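Local coordinates for phenazine biosynthesis protein PhzF family (Enterococcus faecalis, PDB 1S7J) that belongs to the PhzF family of phenazine biosynthesis-like proteins and probably acts as an isomerase, at residues A77-F80 with V81-Y85. Numbering follows the deposited sequence.
Sequences ATAF and VLFNY
N84 reaches back to F80, one turn earlier, near the C-terminal end of helix 72-85. The carbonyl oxygen of F80 takes two hydrogen bonds. One is the regular helical bond from N84 N to F80 O, at 3.0 Å. The other comes from the N84 side chain, with N84 ND2 lying 2.7 Å from F80 O. This second bond is almost straight (176° at the hydrogen), and F80 O lies in the plane of the N84 amide. The last turn thus gains a side-chain-to-backbone bond beside its i to i+4 bond. N84 CG sits beside its own backbone N (chi1 -64°), which turns the amide back along the helix. N84 ND2 also bonds to Y111 OH, so the amide ties the last turn to strand 110-116.

Three more i to i+4 bonds hold the backbone: V81 N to A77 O, L82 N to T78 O, and F83 N to A79 O. The shortest of the three runs from F83 N to A79 O, 2.8 Å.

Apolar and ring contacts add to this. N84 ND2 lies over one face of F80, 3.5 Å from F80 CD1. F80 CE2 meets the edge of the Y85 ring at Y85 CE1, 4.2 Å away. A79 CB touches F83 CE1 at 4.1 Å.

The buried side of the helix packs against strands. A77 and V81 rest on V8 and V23 of strands 2-10 and 19-25, while T78 and L82 pack on F95 of strand 92-97.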
ATOM      1  N   ALA A  77       6.025   3.835  -6.090  1.00 18.74           N
ATOM      2  CA  ALA A  77       5.959   5.058  -6.860  1.00 17.23           C
ATOM      3  C   ALA A  77       7.330   5.647  -7.051  1.00 13.58           C
ATOM      4  O   ALA A  77       7.699   6.006  -8.163  1.00 12.81           O
ATOM      5  CB  ALA A  77       5.029   6.067  -6.175  1.00 17.30           C
ATOM      6  N   THR A  78       8.087   5.763  -5.963  1.00 11.71           N
ATOM      7  CA  THR A  78       9.444   6.307  -6.016  1.00 14.80           C
ATOM      8  C   THR A  78      10.320   5.470  -6.916  1.00 18.89           C
ATOM      9  O   THR A  78      11.224   5.985  -7.566  1.00 20.48           O
ATOM     10  CB  THR A  78      10.075   6.345  -4.661  1.00 13.57           C
ATOM     11  OG1 THR A  78       9.307   7.171  -3.797  1.00 16.54           O
ATOM     12  CG2 THR A  78      11.476   6.906  -4.744  1.00 17.18           C
ATOM     13  N   ALA A  79      10.090   4.165  -6.903  1.00 20.27           N
ATOM     14  CA  ALA A  79      10.841   3.245  -7.720  1.00 19.80           C
ATOM     15  C   ALA A  79      10.489   3.513  -9.181  1.00 21.16           C
ATOM     16  O   ALA A  79      11.374   3.650 -10.039  1.00 15.73           O
ATOM     17  CB  ALA A  79      10.481   1.799  -7.351  1.00 22.44           C
ATOM     18  N   PHE A  80       9.192   3.563  -9.449  1.00 18.35           N
ATOM     19  CA  PHE A  80       8.663   3.813 -10.769  1.00 19.72           C
ATOM     20  C   PHE A  80       9.301   5.023 -11.442  1.00 21.30           C
ATOM     21  O   PHE A  80       9.700   4.944 -12.594  1.00 21.19           O
ATOM     22  CB  PHE A  80       7.145   3.984 -10.691  1.00 20.27           C
ATOM     23  CG  PHE A  80       6.514   4.526 -11.945  1.00 21.07           C
ATOM     24  CD1 PHE A  80       6.155   3.684 -12.979  1.00 17.38           C
ATOM     25  CD2 PHE A  80       6.253   5.891 -12.070  1.00 19.05           C
ATOM     26  CE1 PHE A  80       5.546   4.185 -14.124  1.00 22.24           C
ATOM     27  CE2 PHE A  80       5.649   6.396 -13.204  1.00 16.34           C
ATOM     28  CZ  PHE A  80       5.293   5.549 -14.230  1.00 20.48           C
ATOM     29  N   VAL A  81       9.400   6.147 -10.724  1.00 18.79           N
ATOM     30  CA  VAL A  81       9.991   7.334 -11.326  1.00 22.89           C
ATOM     31  C   VAL A  81      11.497   7.264 -11.497  1.00 23.99           C
ATOM     32  O   VAL A  81      12.049   7.946 -12.359  1.00 29.22           O
ATOM     33  CB  VAL A  81       9.598   8.620 -10.586  1.00 19.15           C
ATOM     34  CG1 VAL A  81       8.313   8.421  -9.836  1.00 18.12           C
ATOM     35  CG2 VAL A  81      10.694   9.135  -9.716  1.00 20.17           C
ATOM     36  N   LEU A  82      12.185   6.515 -10.625  1.00 22.76           N
ATOM     37  CA  LEU A  82      13.631   6.374 -10.760  1.00 22.43           C
ATOM     38  C   LEU A  82      13.915   5.492 -11.978  1.00 21.95           C
ATOM     39  O   LEU A  82      14.783   5.806 -12.796  1.00 25.77           O
ATOM     40  CB  LEU A  82      14.250   5.772  -9.500  1.00 19.49           C
ATOM     41  CG  LEU A  82      14.447   6.737  -8.329  1.00 22.80           C
ATOM     42  CD1 LEU A  82      14.894   5.990  -7.104  1.00 15.61           C
ATOM     43  CD2 LEU A  82      15.445   7.827  -8.684  1.00 21.01           C
ATOM     44  N   PHE A  83      13.148   4.427 -12.113  1.00 20.66           N
ATOM     45  CA  PHE A  83      13.299   3.501 -13.226  1.00 25.99           C
ATOM     46  C   PHE A  83      12.973   4.119 -14.581  1.00 24.69           C
ATOM     47  O   PHE A  83      13.638   3.832 -15.578  1.00 28.52           O
ATOM     48  CB  PHE A  83      12.384   2.274 -13.042  1.00 24.47           C
ATOM     49  CG  PHE A  83      12.950   1.210 -12.129  1.00 27.77           C
ATOM     50  CD1 PHE A  83      12.269   0.844 -10.957  1.00 29.95           C
ATOM     51  CD2 PHE A  83      14.136   0.546 -12.451  1.00 30.32           C
ATOM     52  CE1 PHE A  83      12.771  -0.174 -10.120  1.00 30.48           C
ATOM     53  CE2 PHE A  83      14.644  -0.469 -11.622  1.00 28.70           C
ATOM     54  CZ  PHE A  83      13.957  -0.828 -10.458  1.00 32.66           C
ATOM     55  N   ASN A  84      11.937   4.943 -14.622  1.00 21.66           N
ATOM     56  CA  ASN A  84      11.509   5.561 -15.865  1.00 18.90           C
ATOM     57  C   ASN A  84      12.026   6.938 -16.190  1.00 18.03           C
ATOM     58  O   ASN A  84      11.999   7.337 -17.342  1.00 22.58           O
ATOM     59  CB  ASN A  84       9.973   5.549 -15.946  1.00 16.77           C
ATOM     60  CG  ASN A  84       9.397   4.170 -16.002  1.00 21.01           C
ATOM     61  OD1 ASN A  84       9.222   3.617 -17.064  1.00 27.42           O
ATOM     62  ND2 ASN A  84       9.147   3.595 -14.836  1.00 20.80           N
ATOM     63  N   TYR A  85      12.484   7.688 -15.189  1.00 16.95           N
ATOM     64  CA  TYR A  85      12.951   9.053 -15.448  1.00 16.35           C
ATOM     65  C   TYR A  85      14.358   9.405 -15.000  1.00 18.65           C
ATOM     66  O   TYR A  85      14.872  10.460 -15.356  1.00 16.35           O
ATOM     67  CB  TYR A  85      11.951  10.073 -14.852  1.00 13.47           C
ATOM     68  CG  TYR A  85      10.528   9.916 -15.381  1.00 20.79           C
ATOM     69  CD1 TYR A  85       9.663   8.984 -14.828  1.00 20.42           C
ATOM     70  CD2 TYR A  85      10.075  10.674 -16.479  1.00 16.33           C
ATOM     71  CE1 TYR A  85       8.380   8.783 -15.344  1.00 21.27           C
ATOM     72  CE2 TYR A  85       8.776  10.480 -17.005  1.00 20.48           C
ATOM     73  CZ  TYR A  85       7.946   9.527 -16.436  1.00 19.42           C
ATOM     74  OH  TYR A  85       6.709   9.257 -16.982  1.00 26.27           O
TER